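Local structure of similar to yteR (Bacilus subtilis) (Clostridium acetobutylicum, 4WU0) at residues I161-L166 against G203-A208; L209-E214 against I270-L275. The protein probably acts as an unsaturated rhamnogalacturonyl hydrolase of glycoside hydrolase family 105, taking part in the breakdown of pectin. All coordinates share one frame; numbering follows the deposited sequence.

In the fold
Both contacts are buried and both use helix 199-215, through consecutive six-residue segments of it, with their centres about 12 Å apart. In contact 1 that helix meets helix 152-166, in contact 2 helix 264-279. Each contact turns on one tyrosine, sent out by helix 199-215 in contact 1 and received by it in contact 2, but the chemistry differs. Tyr205 in contact 1 gives its neighbour carbon contacts, and its hydroxyl bonds to a backbone carbonyl of helix 152-166. Tyr272 in contact 2 bonds to a carboxylate, with a lysine completing a charged cluster inside the fold. The regions join where Met207 CG lies 3.5 Å from Tyr272 CE2 and Val206 CG2 lies 3.6 Å from Ala273 CB.

Contact 1 of 2, residues I161-L166 against G203-A208; sequences ITEKNL and GWYVMA
Tyr205 spans the gap to Thr162 and Glu163, and the contact between the two segments runs through its side chain: the nearest pair of alpha carbons, Glu163 CA and Tyr205 CA, is 9.4 Å apart. CB points toward helix 152-166 but does not yet touch it. With CG anti to the backbone N (chi1 -168°), the ring is carried out toward helix 152-166. Along the ring it is CE1 that makes the approach, lying 3.9 Å from Thr162 CG2. The methyl comes in obliquely, and the threonine and tyrosine side chains run past each other in opposite directions. Thr162 can offer carbon here because its OG1 is turned back to the carbonyl of Gln158 in its own helix. At the tip, Tyr205 OH settles 3.5 Å from Glu163 CB and 3.8 Å from Glu163 N. Its hydrogen bond goes to the carbonyl oxygen of Phe159, so the hydroxyl buried at this interface is satisfied by backbone of the helix it reaches. Glu163 supplies only the root of its side chain; the chain bends at chi2 (-102°) and takes the carboxylate away from the tyrosine. Ile229 and Cys233 of helix 223-240 and Leu174 from a loop also pack on Tyr205. A long aromatic pinning one helix to the next is how this contact joins two elements of the (alpha/alpha)6 barrel, the fold of family 105 hydrolases.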
ATOM      1  N   ILE A 161       6.562   0.937 -16.595  1.00 16.64           N
ATOM      2  CA  ILE A 161       6.242  -0.309 -17.286  1.00 15.66           C
ATOM      3  C   ILE A 161       4.959  -0.908 -16.709  1.00 16.12           C
ATOM      4  O   ILE A 161       4.154  -1.478 -17.438  1.00 17.17           O
ATOM      5  CB  ILE A 161       7.402  -1.307 -17.178  1.00 17.18           C
ATOM      6  CG1 ILE A 161       8.628  -0.796 -17.928  1.00 19.62           C
ATOM      7  CG2 ILE A 161       7.000  -2.697 -17.701  1.00 18.24           C
ATOM      8  CD1 ILE A 161       8.427  -0.567 -19.399  1.00 19.95           C
ATOM      9  N   THR A 162       4.783  -0.799 -15.399  1.00 14.91           N
ATOM     10  CA  THR A 162       3.571  -1.322 -14.788  1.00 13.96           C
ATOM     11  C   THR A 162       2.348  -0.601 -15.346  1.00 16.73           C
ATOM     12  O   THR A 162       1.358  -1.224 -15.700  1.00 15.46           O
ATOM     13  CB  THR A 162       3.643  -1.228 -13.261  1.00 14.39           C
ATOM     14  OG1 THR A 162       4.703  -2.073 -12.808  1.00 16.66           O
ATOM     15  CG2 THR A 162       2.339  -1.650 -12.607  1.00 15.33           C
ATOM     16  N   GLU A 163       2.401   0.718 -15.444  1.00 15.18           N
ATOM     17  CA  GLU A 163       1.271   1.423 -16.007  1.00 15.33           C
ATOM     18  C   GLU A 163       1.052   1.039 -17.479  1.00 19.25           C
ATOM     19  O   GLU A 163      -0.088   0.856 -17.901  1.00 18.16           O
ATOM     20  CB  GLU A 163       1.455   2.933 -15.867  1.00 15.86           C
ATOM     21  CG  GLU A 163       0.242   3.733 -16.269  1.00 21.33           C
ATOM     22  CD  GLU A 163       0.336   4.362 -17.652  1.00 35.42           C
ATOM     23  OE1 GLU A 163       1.214   3.976 -18.459  1.00 35.16           O
ATOM     24  OE2 GLU A 163      -0.494   5.249 -17.937  1.00 42.92           O
ATOM     25  N   LYS A 164       2.128   0.888 -18.251  1.00 15.82           N
ATOM     26  CA  LYS A 164       2.007   0.523 -19.657  1.00 21.24           C
ATOM     27  C   LYS A 164       1.274  -0.806 -19.822  1.00 18.89           C
ATOM     28  O   LYS A 164       0.396  -0.945 -20.675  1.00 20.22           O
ATOM     29  CB  LYS A 164       3.392   0.434 -20.297  1.00 20.80           C
ATOM     30  CG  LYS A 164       3.371  -0.004 -21.752  1.00 21.82           C
ATOM     31  CD  LYS A 164       4.773  -0.083 -22.331  1.00 33.85           C
ATOM     32  CE  LYS A 164       4.717  -0.261 -23.843  1.00 47.08           C
ATOM     33  NZ  LYS A 164       4.691  -1.691 -24.272  1.00 53.76           N
ATOM     34  N   ASN A 165       1.613  -1.777 -18.984  1.00 16.58           N
ATOM     35  CA  ASN A 165       1.080  -3.124 -19.142  1.00 16.07           C
ATOM     36  C   ASN A 165      -0.256  -3.352 -18.457  1.00 18.68           C
ATOM     37  O   ASN A 165      -1.019  -4.212 -18.902  1.00 17.38           O
ATOM     38  CB  ASN A 165       2.065  -4.173 -18.629  1.00 15.86           C
ATOM     39  CG  ASN A 165       3.292  -4.347 -19.536  1.00 19.77           C
ATOM     40  OD1 ASN A 165       3.187  -4.378 -20.758  1.00 28.55           O
ATOM     41  ND2 ASN A 165       4.455  -4.469 -18.921  1.00 20.98           N
ATOM     42  N   LEU A 166      -0.541  -2.627 -17.368  1.00 15.28           N
ATOM     43  CA  LEU A 166      -1.736  -2.931 -16.567  1.00 14.58           C
ATOM     44  C   LEU A 166      -2.901  -1.966 -16.746  1.00 17.75           C
ATOM     45  O   LEU A 166      -3.991  -2.241 -16.271  1.00 16.36           O
ATOM     46  CB  LEU A 166      -1.388  -3.031 -15.067  1.00 14.17           C
ATOM     47  CG  LEU A 166      -0.730  -4.353 -14.656  1.00 16.28           C
ATOM     48  CD1 LEU A 166       0.683  -4.513 -15.223  1.00 18.77           C
ATOM     49  CD2 LEU A 166      -0.698  -4.508 -13.164  1.00 19.66           C
ATOM     50  N   GLY A 203      -5.372   1.170  -4.767  1.00 11.46           N
ATOM     51  CA  GLY A 203      -4.882   1.883  -3.596  1.00 13.13           C
ATOM     52  C   GLY A 203      -3.376   1.709  -3.408  1.00 11.88           C
ATOM     53  O   GLY A 203      -2.664   2.673  -3.156  1.00 11.45           O
ATOM     54  N   TRP A 204      -2.880   0.480  -3.521  1.00 11.13           N
ATOM     55  CA  TRP A 204      -1.448   0.244  -3.410  1.00 11.96           C
ATOM     56  C   TRP A 204      -0.679   1.085  -4.419  1.00 12.13           C
ATOM     57  O   TRP A 204       0.331   1.699  -4.096  1.00 12.45           O
ATOM     58  CB  TRP A 204      -1.101  -1.213  -3.671  1.00 11.97           C
ATOM     59  CG  TRP A 204      -1.521  -2.231  -2.597  1.00 11.86           C
ATOM     60  CD1 TRP A 204      -2.164  -3.422  -2.819  1.00 13.03           C
ATOM     61  CD2 TRP A 204      -1.283  -2.178  -1.178  1.00 11.61           C
ATOM     62  NE1 TRP A 204      -2.332  -4.097  -1.644  1.00 12.88           N
ATOM     63  CE2 TRP A 204      -1.817  -3.350  -0.622  1.00 12.26           C
ATOM     64  CE3 TRP A 204      -0.674  -1.254  -0.323  1.00 11.64           C
ATOM     65  CZ2 TRP A 204      -1.777  -3.619   0.736  1.00 12.58           C
ATOM     66  CZ3 TRP A 204      -0.626  -1.536   1.024  1.00 13.90           C
ATOM     67  CH2 TRP A 204      -1.168  -2.710   1.540  1.00 15.28           C
ATOM     68  N   TYR A 205      -1.160   1.089  -5.658  1.00 13.79           N
ATOM     69  CA  TYR A 205      -0.429   1.756  -6.724  1.00 13.03           C
ATOM     70  C   TYR A 205      -0.415   3.274  -6.522  1.00 12.04           C
ATOM     71  O   TYR A 205       0.626   3.915  -6.719  1.00 12.55           O
ATOM     72  CB  TYR A 205      -0.993   1.397  -8.100  1.00 13.56           C
ATOM     73  CG  TYR A 205      -0.122   1.827  -9.255  1.00 12.44           C
ATOM     74  CD1 TYR A 205       1.109   1.238  -9.488  1.00 16.14           C
ATOM     75  CD2 TYR A 205      -0.549   2.802 -10.136  1.00 12.28           C
ATOM     76  CE1 TYR A 205       1.920   1.635 -10.561  1.00 14.26           C
ATOM     77  CE2 TYR A 205       0.238   3.180 -11.219  1.00 13.56           C
ATOM     78  CZ  TYR A 205       1.466   2.600 -11.413  1.00 13.49           C
ATOM     79  OH  TYR A 205       2.251   3.000 -12.455  1.00 16.05           O
ATOM     80  N   VAL A 206      -1.549   3.869  -6.147  1.00 10.77           N
ATOM     81  CA  VAL A 206      -1.530   5.319  -5.910  1.00 11.98           C
ATOM     82  C   VAL A 206      -0.730   5.727  -4.667  1.00 12.50           C
ATOM     83  O   VAL A 206      -0.036   6.748  -4.680  1.00 12.31           O
ATOM     84  CB  VAL A 206      -2.928   5.992  -5.958  1.00 11.63           C
ATOM     85  CG1 VAL A 206      -3.518   5.846  -7.342  1.00 14.91           C
ATOM     86  CG2 VAL A 206      -3.874   5.440  -4.921  1.00 11.92           C
ATOM     87  N   MET A 207      -0.771   4.927  -3.606  1.00 10.65           N
ATOM     88  CA  MET A 207       0.112   5.192  -2.478  1.00 10.79           C
ATOM     89  C   MET A 207       1.568   5.078  -2.894  1.00 10.94           C
ATOM     90  O   MET A 207       2.397   5.906  -2.496  1.00 11.17           O
ATOM     91  CB  MET A 207      -0.110   4.237  -1.330  1.00 10.82           C
ATOM     92  CG  MET A 207       0.661   4.634  -0.142  1.00 36.67           C
ATOM     93  SD  MET A 207       0.226   3.576   1.222  1.00 93.31           S
ATOM     94  CE  MET A 207      -1.455   3.947   1.232  1.00 11.18           C
ATOM     95  N   ALA A 208       1.871   4.038  -3.656  1.00 11.75           N
ATOM     96  CA  ALA A 208       3.231   3.796  -4.124  1.00 12.65           C
ATOM     97  C   ALA A 208       3.741   4.981  -4.922  1.00 14.21           C
ATOM     98  O   ALA A 208       4.885   5.402  -4.747  1.00 13.61           O
ATOM     99  CB  ALA A 208       3.295   2.537  -4.949  1.00 12.42           C
TER

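Contact 2 of 2, residues L209-E214 against I270-L275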
ATOM      1  N   LEU A 209       2.900   5.521  -5.802  1.00 11.27           N
ATOM      2  CA  LEU A 209       3.287   6.684  -6.583  1.00 13.15           C
ATOM      3  C   LEU A 209       3.563   7.896  -5.689  1.00 14.71           C
ATOM      4  O   LEU A 209       4.624   8.532  -5.788  1.00 14.10           O
ATOM      5  CB  LEU A 209       2.224   7.026  -7.633  1.00 13.14           C
ATOM      6  CG  LEU A 209       2.122   6.076  -8.837  1.00 13.83           C
ATOM      7  CD1 LEU A 209       0.780   6.218  -9.539  1.00 13.02           C
ATOM      8  CD2 LEU A 209       3.228   6.395  -9.826  1.00 15.30           C
ATOM      9  N   ALA A 210       2.619   8.225  -4.821  1.00 12.82           N
ATOM     10  CA  ALA A 210       2.780   9.383  -3.962  1.00 14.48           C
ATOM     11  C   ALA A 210       4.036   9.266  -3.095  1.00 12.32           C
ATOM     12  O   ALA A 210       4.788  10.224  -2.949  1.00 14.65           O
ATOM     13  CB  ALA A 210       1.543   9.587  -3.081  1.00 15.28           C
ATOM     14  N   ASP A 211       4.264   8.095  -2.519  1.00 11.92           N
ATOM     15  CA  ASP A 211       5.374   7.904  -1.607  1.00 12.18           C
ATOM     16  C   ASP A 211       6.720   7.837  -2.347  1.00 13.95           C
ATOM     17  O   ASP A 211       7.765   8.216  -1.790  1.00 16.86           O
ATOM     18  CB  ASP A 211       5.185   6.637  -0.797  1.00 12.07           C
ATOM     19  CG  ASP A 211       3.997   6.696   0.161  1.00 15.40           C
ATOM     20  OD1 ASP A 211       3.425   7.794   0.388  1.00 14.40           O
ATOM     21  OD2 ASP A 211       3.671   5.622   0.740  1.00 14.70           O
ATOM     22  N   THR A 212       6.710   7.345  -3.584  1.00 12.23           N
ATOM     23  CA  THR A 212       7.944   7.273  -4.361  1.00 12.56           C
ATOM     24  C   THR A 212       8.334   8.644  -4.927  1.00 13.07           C
ATOM     25  O   THR A 212       9.490   9.069  -4.842  1.00 13.36           O
ATOM     26  CB  THR A 212       7.821   6.243  -5.493  1.00 12.46           C
ATOM     27  OG1 THR A 212       7.738   4.939  -4.916  1.00 13.09           O
ATOM     28  CG2 THR A 212       9.020   6.284  -6.432  1.00 12.93           C
ATOM     29  N   ILE A 213       7.355   9.363  -5.464  1.00 14.51           N
ATOM     30  CA  ILE A 213       7.647  10.656  -6.046  1.00 13.87           C
ATOM     31  C   ILE A 213       8.244  11.543  -4.963  1.00 13.79           C
ATOM     32  O   ILE A 213       9.158  12.326  -5.233  1.00 14.37           O
ATOM     33  CB  ILE A 213       6.378  11.320  -6.637  1.00 15.08           C
ATOM     34  CG1 ILE A 213       5.821  10.495  -7.790  1.00 15.81           C
ATOM     35  CG2 ILE A 213       6.682  12.738  -7.132  1.00 14.50           C
ATOM     36  CD1 ILE A 213       4.363  10.817  -8.133  1.00 15.72           C
ATOM     37  N   GLU A 214       7.720  11.417  -3.740  1.00 13.72           N
ATOM     38  CA  GLU A 214       8.159  12.245  -2.620  1.00 14.07           C
ATOM     39  C   GLU A 214       9.667  12.164  -2.373  1.00 15.35           C
ATOM     40  O   GLU A 214      10.287  13.161  -2.003  1.00 16.91           O
ATOM     41  CB  GLU A 214       7.368  11.880  -1.346  1.00 15.83           C
ATOM     42  CG  GLU A 214       7.693  12.755  -0.145  1.00 17.75           C
ATOM     43  CD  GLU A 214       6.931  12.358   1.119  1.00 25.10           C
ATOM     44  OE1 GLU A 214       6.663  11.148   1.318  1.00 26.71           O
ATOM     45  OE2 GLU A 214       6.613  13.265   1.920  1.00 34.03           O
ATOM     46  N   ILE A 270      -6.846   5.416  -1.195  1.00 12.36           N
ATOM     47  CA  ILE A 270      -7.140   6.402  -2.242  1.00 13.58           C
ATOM     48  C   ILE A 270      -7.226   7.790  -1.619  1.00 13.01           C
ATOM     49  O   ILE A 270      -6.707   8.761  -2.164  1.00 12.85           O
ATOM     50  CB  ILE A 270      -8.436   6.042  -2.987  1.00 13.23           C
ATOM     51  CG1 ILE A 270      -8.214   4.743  -3.756  1.00 12.91           C
ATOM     52  CG2 ILE A 270      -8.890   7.164  -3.917  1.00 14.61           C
ATOM     53  CD1 ILE A 270      -9.465   4.053  -4.239  1.00 13.02           C
ATOM     54  N   VAL A 271      -7.905   7.904  -0.480  1.00 13.44           N
ATOM     55  CA  VAL A 271      -8.023   9.202   0.191  1.00 13.57           C
ATOM     56  C   VAL A 271      -6.659   9.726   0.631  1.00 12.89           C
ATOM     57  O   VAL A 271      -6.363  10.911   0.499  1.00 13.20           O
ATOM     58  CB  VAL A 271      -8.986   9.095   1.393  1.00 13.02           C
ATOM     59  CG1 VAL A 271      -8.953  10.379   2.249  1.00 13.29           C
ATOM     60  CG2 VAL A 271     -10.399   8.849   0.862  1.00 15.99           C
ATOM     61  N   TYR A 272      -5.819   8.850   1.151  1.00 12.75           N
ATOM     62  CA  TYR A 272      -4.455   9.216   1.521  1.00 11.57           C
ATOM     63  C   TYR A 272      -3.704   9.781   0.327  1.00 12.26           C
ATOM     64  O   TYR A 272      -3.064  10.818   0.432  1.00 13.13           O
ATOM     65  CB  TYR A 272      -3.733   7.985   2.048  1.00 13.19           C
ATOM     66  CG  TYR A 272      -2.230   8.132   2.162  1.00 12.58           C
ATOM     67  CD1 TYR A 272      -1.658   8.823   3.216  1.00 14.32           C
ATOM     68  CD2 TYR A 272      -1.392   7.593   1.205  1.00 16.05           C
ATOM     69  CE1 TYR A 272      -0.279   8.941   3.330  1.00 15.61           C
ATOM     70  CE2 TYR A 272      -0.020   7.698   1.313  1.00 14.95           C
ATOM     71  CZ  TYR A 272       0.529   8.359   2.375  1.00 15.05           C
ATOM     72  OH  TYR A 272       1.894   8.432   2.472  1.00 16.09           O
ATOM     73  N   ALA A 273      -3.746   9.072  -0.793  1.00 13.60           N
ATOM     74  CA  ALA A 273      -3.049   9.534  -1.992  1.00 12.19           C
ATOM     75  C   ALA A 273      -3.588  10.872  -2.513  1.00 15.93           C
ATOM     76  O   ALA A 273      -2.813  11.713  -2.984  1.00 17.68           O
ATOM     77  CB  ALA A 273      -3.099   8.464  -3.073  1.00 15.41           C
ATOM     78  N   LEU A 274      -4.904  11.065  -2.452  1.00 15.50           N
ATOM     79  CA  LEU A 274      -5.491  12.346  -2.854  1.00 13.79           C
ATOM     80  C   LEU A 274      -4.954  13.459  -1.985  1.00 14.23           C
ATOM     81  O   LEU A 274      -4.529  14.516  -2.480  1.00 15.58           O
ATOM     82  CB  LEU A 274      -7.020  12.334  -2.747  1.00 15.30           C
ATOM     83  CG  LEU A 274      -7.830  11.447  -3.680  1.00 20.08           C
ATOM     84  CD1 LEU A 274      -9.312  11.479  -3.286  1.00 21.66           C
ATOM     85  CD2 LEU A 274      -7.673  11.895  -5.120  1.00 28.07           C
ATOM     86  N   LEU A 275      -5.003  13.247  -0.676  1.00 15.87           N
ATOM     87  CA  LEU A 275      -4.604  14.269   0.276  1.00 16.41           C
ATOM     88  C   LEU A 275      -3.116  14.576   0.168  1.00 13.15           C
ATOM     89  O   LEU A 275      -2.705  15.731   0.111  1.00 15.34           O
ATOM     90  CB  LEU A 275      -4.952  13.861   1.707  1.00 15.03           C
ATOM     91  CG  LEU A 275      -6.455  13.950   2.049  1.00 15.35           C
ATOM     92  CD1 LEU A 275      -6.734  13.142   3.309  1.00 17.56           C
ATOM     93  CD2 LEU A 275      -6.933  15.385   2.196  1.00 18.56           C
TER
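Asp211 and Tyr272 meet at about a right angle, linking helices 199-215 and 264-279 of the (alpha/alpha)6 barrel. The carboxylate and the phenol ring are turned 76° against each other, so this is no stack: the acid comes to the edge of the ring, with OD1 in the ring plane. Tyr272 OH donates a hydrogen bond of 2.7 Å to Asp211 OD1, which accepts it with its syn lone pair, on the side of OD2. The angle CZ-OH-OD1 of Tyr272 and Asp211 is about 121°, close to what a phenol proton lying in the ring plane would give. Tyr272 gets there because its CG stands anti to the backbone N (chi1 166°), which swings the ring across toward the other helix. In Asp211, CG lies beside the backbone N and anti to the carbonyl carbon, which places OD1 at the phenol.

Lys276, one turn beyond Tyr272, binds Asp211 OD1 and Glu214 OE1 by salt bridges and hydrogen-bonds to Tyr272 OH. The buried acid therefore has compensation close by, which would probably keep it ionised. Leu353 and Glu357 of helix 345-360 also touch the tyrosine. The carboxylate's approach is confined to the hydroxyl end of the ring, where OD1 sits 3.6 Å from both CZ and CE2 of Tyr272.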